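Local atomic coordinates of endonuclease 2 (Arabidopsis thaliana, PDB entry 4CXP), a protein that cleaves RNA and single-stranded DNA, and double-stranded DNA less efficiently, into 5'-phosphorylated products with the help of three divalent metal ions. Residues A[23-26]-A[27-31]; A[252-255]-A[256-260]. One frame throughout, in Å; residues are numbered along the deposited sequence.

Contact 1: residues A[23-26]-A[27-31]; sequences KAVK and ELLPE
Lys23 and Glu27 meet one helical turn apart. In Glu27 the path can be followed from CB, which lies 3.6 Å from Lys23 O, the acceptor that also takes the Glu27 N-H. CG is closer still, 3.3 Å from that same Lys23 O, because chi1 of -68° leaves CG beside the backbone N. From CG the chain runs out extended to a carboxylate whose oxygens have separate tasks. OE2 takes the salt bridge from Lys23 NZ at 2.7 Å, met on its syn side and 16° out of the carboxylate plane; the lysine chain is extended as far as CE, where chi4 of -77° swings NZ toward OE2. OE1 accepts from water 1, which in turn accepts from Lys23 NZ, so direct and water-mediated links join the same two side chains; outside this stretch Tyr99 OH also bonds OE1. The motif is an i to i+4 ion pair on the last turns of helix 19-28 in the S1/P1 nuclease fold, and Leu29 is the first residue to leave helical torsions. Its N still bonds Val25 O at 3.0 Å, and the Val25 and Leu29 side chains lie alongside each other, pointing the same way, with Val25 CG1 3.9 Å from Leu29 CD1. Val25 also touches Leu17 and Gln14 of helix 3-15. At the helix end, water 2 lies within hydrogen-bonding distance of Lys26 O and Leu29 O.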
loop_
_atom_site.group_PDB
_atom_site.type_symbol
_atom_site.label_atom_id
_atom_site.label_comp_id
_atom_site.label_asym_id
_atom_site.label_seq_id
_atom_site.Cartn_x
_atom_site.Cartn_y
_atom_site.Cartn_z
ATOM N N LYS A 23 -12.301 -13.485 -12.899
ATOM C CA LYS A 23 -11.944 -14.715 -13.579
ATOM C C LYS A 23 -10.426 -14.848 -13.725
ATOM O O LYS A 23 -9.862 -15.888 -13.418
ATOM C CB LYS A 23 -12.650 -14.775 -14.939
ATOM C CG LYS A 23 -12.354 -16.037 -15.734
ATOM C CD LYS A 23 -13.288 -16.158 -16.923
ATOM C CE LYS A 23 -13.083 -17.463 -17.660
ATOM N NZ LYS A 23 -11.862 -17.434 -18.511
ATOM N N ALA A 24 -9.768 -13.788 -14.186
ATOM C CA ALA A 24 -8.317 -13.822 -14.359
ATOM C C ALA A 24 -7.601 -14.050 -13.037
ATOM O O ALA A 24 -6.637 -14.816 -12.956
ATOM C CB ALA A 24 -7.827 -12.545 -15.020
ATOM N N VAL A 25 -8.067 -13.391 -11.984
ATOM C CA VAL A 25 -7.462 -13.579 -10.673
ATOM C C VAL A 25 -7.623 -15.029 -10.188
ATOM O O VAL A 25 -6.663 -15.628 -9.704
ATOM C CB VAL A 25 -8.015 -12.551 -9.672
ATOM C CG1 VAL A 25 -7.668 -12.916 -8.235
ATOM C CG2 VAL A 25 -7.478 -11.174 -10.027
ATOM N N LYS A 26 -8.821 -15.598 -10.335
ATOM C CA LYS A 26 -9.023 -16.998 -9.947
ATOM C C LYS A 26 -8.065 -17.921 -10.721
ATOM O O LYS A 26 -7.509 -18.868 -10.156
ATOM C CB LYS A 26 -10.482 -17.418 -10.126
ATOM C CG LYS A 26 -11.478 -16.766 -9.142
ATOM C CD LYS A 26 -11.277 -17.048 -7.650
ATOM C CE LYS A 26 -12.346 -16.356 -6.809
ATOM N NZ LYS A 26 -12.292 -16.658 -5.354
ATOM N N GLU A 27 -7.862 -17.636 -12.007
ATOM C CA GLU A 27 -6.994 -18.456 -12.854
ATOM C C GLU A 27 -5.512 -18.307 -12.501
ATOM O O GLU A 27 -4.756 -19.266 -12.585
ATOM C CB GLU A 27 -7.217 -18.110 -14.323
ATOM C CG GLU A 27 -8.597 -18.544 -14.814
ATOM C CD GLU A 27 -9.023 -17.940 -16.137
ATOM O OE1 GLU A 27 -8.376 -16.995 -16.623
ATOM O OE2 GLU A 27 -10.040 -18.401 -16.699
ATOM N N LEU A 28 -5.090 -17.105 -12.129
ATOM C CA LEU A 28 -3.685 -16.826 -11.846
ATOM C C LEU A 28 -3.244 -17.230 -10.444
ATOM O O LEU A 28 -2.060 -17.466 -10.212
ATOM C CB LEU A 28 -3.378 -15.354 -12.099
ATOM C CG LEU A 28 -3.279 -14.971 -13.571
ATOM C CD1 LEU A 28 -3.289 -13.460 -13.737
ATOM C CD2 LEU A 28 -2.029 -15.575 -14.187
ATOM N N LEU A 29 -4.161 -17.294 -9.491
ATOM C CA LEU A 29 -3.775 -17.681 -8.148
ATOM C C LEU A 29 -3.448 -19.173 -8.083
ATOM O O LEU A 29 -4.111 -19.980 -8.709
ATOM C CB LEU A 29 -4.881 -17.387 -7.147
ATOM C CG LEU A 29 -5.150 -15.928 -6.792
ATOM C CD1 LEU A 29 -6.434 -15.792 -5.982
ATOM C CD2 LEU A 29 -3.982 -15.343 -6.022
ATOM N N PRO A 30 -2.453 -19.546 -7.274
ATOM C CA PRO A 30 -2.222 -20.983 -7.095
ATOM C C PRO A 30 -3.321 -21.630 -6.287
ATOM O O PRO A 30 -4.001 -20.966 -5.517
ATOM C CB PRO A 30 -0.918 -21.045 -6.329
ATOM C CG PRO A 30 -0.879 -19.783 -5.576
ATOM C CD PRO A 30 -1.567 -18.737 -6.430
ATOM N N GLU A 31 -3.461 -22.939 -6.458
ATOM C CA GLU A 31 -4.501 -23.712 -5.775
ATOM C C GLU A 31 -4.457 -23.492 -4.270
ATOM O O GLU A 31 -5.505 -23.387 -3.632
ATOM C CB GLU A 31 -4.355 -25.208 -6.085
HETATM O O HOH W 1 -9.728 -15.305 -18.311
HETATM O O HOH W 2 -5.980 -21.070 -10.099
#

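Contact 2: residues A[252-255]-A[256-260]; sequences VRLA and ATLNR
Thr257 turns OG1 back beside its own backbone N (chi1 -58°), which carries the hydroxyl to Arg253 O, while Leu254 has CG anti to its backbone N (chi1 178°), from where its second torsion turns CD1 toward Leu258. Both pairings are i to i+4 contacts within the long C-terminal helix 233-262 of the S1/P1 nuclease fold; residues 256-260 belong to the propeptide that is removed in the mature form, so the contact spans the start of that segment. Arg253 O accepts two bonds from one residue: Thr257 N at 2.9 Å and Thr257 OG1 at 2.8 Å. The first length is normal for a helix, evidence that the hydroxyl adds to the regular bond without displacing it; both donors fit because they reach the oxygen from opposite faces of the carbonyl plane. The OG1 bond holds the rotation of the threonine side chain about CA-CB. The guanidinium group of Arg253 is held within the protein by a salt bridge to Glu212 and a hydrogen bond to His126 NE2, and its NE bonds Trp196 O.

Leu254 and Leu258 cross at an angle, and Leu254 CD1 is 3.9 Å from both CG and CD1 of Leu258. Helix 111-124 borders this pair, with Ser119 and Met122 against Leu254 and Leu115 against Leu258. Across the regular turns, Leu258 N bonds Leu254 O almost straight, the N-H...O angle being 173°. Asn259 N bonds Ala255 O at 2.8 Å, and the amide of Asn259 is occupied beyond this stretch by Asp18 N at OD1 and Arg16 O at ND2. Its CG nevertheless lies close to the helix backbone, 3.2 Å from Ala255 O.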
loop_
_atom_site.group_PDB
_atom_site.type_symbol
_atom_site.label_atom_id
_atom_site.label_comp_id
_atom_site.label_asym_id
_atom_site.label_seq_id
_atom_site.Cartn_x
_atom_site.Cartn_y
_atom_site.Cartn_z
ATOM N N VAL A 252 -9.522 0.260 -3.466
ATOM C CA VAL A 252 -10.289 0.766 -4.586
ATOM C C VAL A 252 -9.413 0.830 -5.841
ATOM O O VAL A 252 -9.849 0.447 -6.932
ATOM C CB VAL A 252 -10.903 2.132 -4.220
ATOM C CG1 VAL A 252 -11.385 2.864 -5.452
ATOM C CG2 VAL A 252 -12.035 1.969 -3.224
ATOM N N ARG A 253 -8.189 1.326 -5.698
ATOM C CA ARG A 253 -7.310 1.496 -6.835
ATOM C C ARG A 253 -6.749 0.175 -7.331
ATOM O O ARG A 253 -6.570 0.014 -8.538
ATOM C CB ARG A 253 -6.220 2.504 -6.492
ATOM C CG ARG A 253 -6.796 3.901 -6.431
ATOM C CD ARG A 253 -5.920 4.854 -5.685
ATOM N NE ARG A 253 -6.341 6.231 -5.892
ATOM C CZ ARG A 253 -5.816 7.261 -5.254
ATOM N NH1 ARG A 253 -4.996 7.062 -4.240
ATOM N NH2 ARG A 253 -6.137 8.500 -5.593
ATOM N N LEU A 254 -6.476 -0.775 -6.445
ATOM C CA LEU A 254 -6.060 -2.081 -6.902
ATOM C C LEU A 254 -7.150 -2.703 -7.766
ATOM O O LEU A 254 -6.875 -3.198 -8.868
ATOM C CB LEU A 254 -5.687 -2.979 -5.733
ATOM C CG LEU A 254 -5.287 -4.408 -6.108
ATOM C CD1 LEU A 254 -4.176 -4.464 -7.142
ATOM C CD2 LEU A 254 -4.898 -5.165 -4.850
ATOM N N ALA A 255 -8.402 -2.664 -7.304
ATOM C CA ALA A 255 -9.481 -3.229 -8.104
ATOM C C ALA A 255 -9.645 -2.488 -9.422
ATOM O O ALA A 255 -9.837 -3.117 -10.469
ATOM C CB ALA A 255 -10.780 -3.220 -7.346
ATOM N N ALA A 256 -9.617 -1.153 -9.401
ATOM C CA ALA A 256 -9.830 -0.408 -10.623
ATOM C C ALA A 256 -8.743 -0.706 -11.649
ATOM O O ALA A 256 -9.003 -0.782 -12.852
ATOM C CB ALA A 256 -9.898 1.070 -10.334
ATOM N N THR A 257 -7.516 -0.850 -11.169
ATOM C CA THR A 257 -6.384 -1.154 -12.031
ATOM C C THR A 257 -6.506 -2.564 -12.621
ATOM O O THR A 257 -6.338 -2.738 -13.829
ATOM C CB THR A 257 -5.070 -0.938 -11.273
ATOM O OG1 THR A 257 -5.012 0.409 -10.809
ATOM C CG2 THR A 257 -3.890 -1.223 -12.141
ATOM N N LEU A 258 -6.802 -3.558 -11.794
ATOM C CA LEU A 258 -7.002 -4.908 -12.300
ATOM C C LEU A 258 -8.172 -4.968 -13.280
ATOM O O LEU A 258 -8.110 -5.670 -14.293
ATOM C CB LEU A 258 -7.199 -5.910 -11.170
ATOM C CG LEU A 258 -5.990 -6.088 -10.226
ATOM C CD1 LEU A 258 -6.323 -7.062 -9.114
ATOM C CD2 LEU A 258 -4.740 -6.538 -10.962
ATOM N N ASN A 259 -9.242 -4.229 -12.999
ATOM C CA ASN A 259 -10.364 -4.203 -13.919
ATOM C C ASN A 259 -9.962 -3.650 -15.285
ATOM O O ASN A 259 -10.345 -4.184 -16.322
ATOM C CB ASN A 259 -11.532 -3.408 -13.335
ATOM C CG ASN A 259 -12.250 -4.160 -12.229
ATOM O OD1 ASN A 259 -12.098 -5.365 -12.075
ATOM N ND2 ASN A 259 -13.041 -3.448 -11.455
ATOM N N ARG A 260 -9.175 -2.583 -15.294
ATOM C CA ARG A 260 -8.682 -2.040 -16.564
ATOM C C ARG A 260 -7.765 -3.027 -17.268
ATOM O O ARG A 260 -7.866 -3.198 -18.479
ATOM C CB ARG A 260 -7.949 -0.732 -16.323
ATOM C CG ARG A 260 -8.856 0.452 -16.119
ATOM C CD ARG A 260 -8.123 1.791 -16.080
ATOM N NE ARG A 260 -7.212 1.918 -14.942
ATOM C CZ ARG A 260 -7.519 2.394 -13.747
ATOM N NH1 ARG A 260 -8.734 2.880 -13.486
ATOM N NH2 ARG A 260 -6.572 2.432 -12.823
#

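Contact 1 comes first along the chain, at the end of helix 19-28, and contact 2 near the end of helix 233-262. Their centres are about 16 Å apart and their nearest atoms about 4 Å, without touching, on the same side of the chain's centre. Two helices touch both: helix 111-124, where Leu115 meets Leu28 and Leu258, and helix 3-15, which meets Val25 and Lys26 through Gln14 and Leu254 through Cys10 and Ala13. Phe262, in the propeptide beyond contact 2, packs on Ala24 and Leu28. A helix near the N-terminus and the C-terminal helix are thus brought together; contact 2 is the more buried, with the side chain of Leu254 about 12 Å from a bound zinc ion.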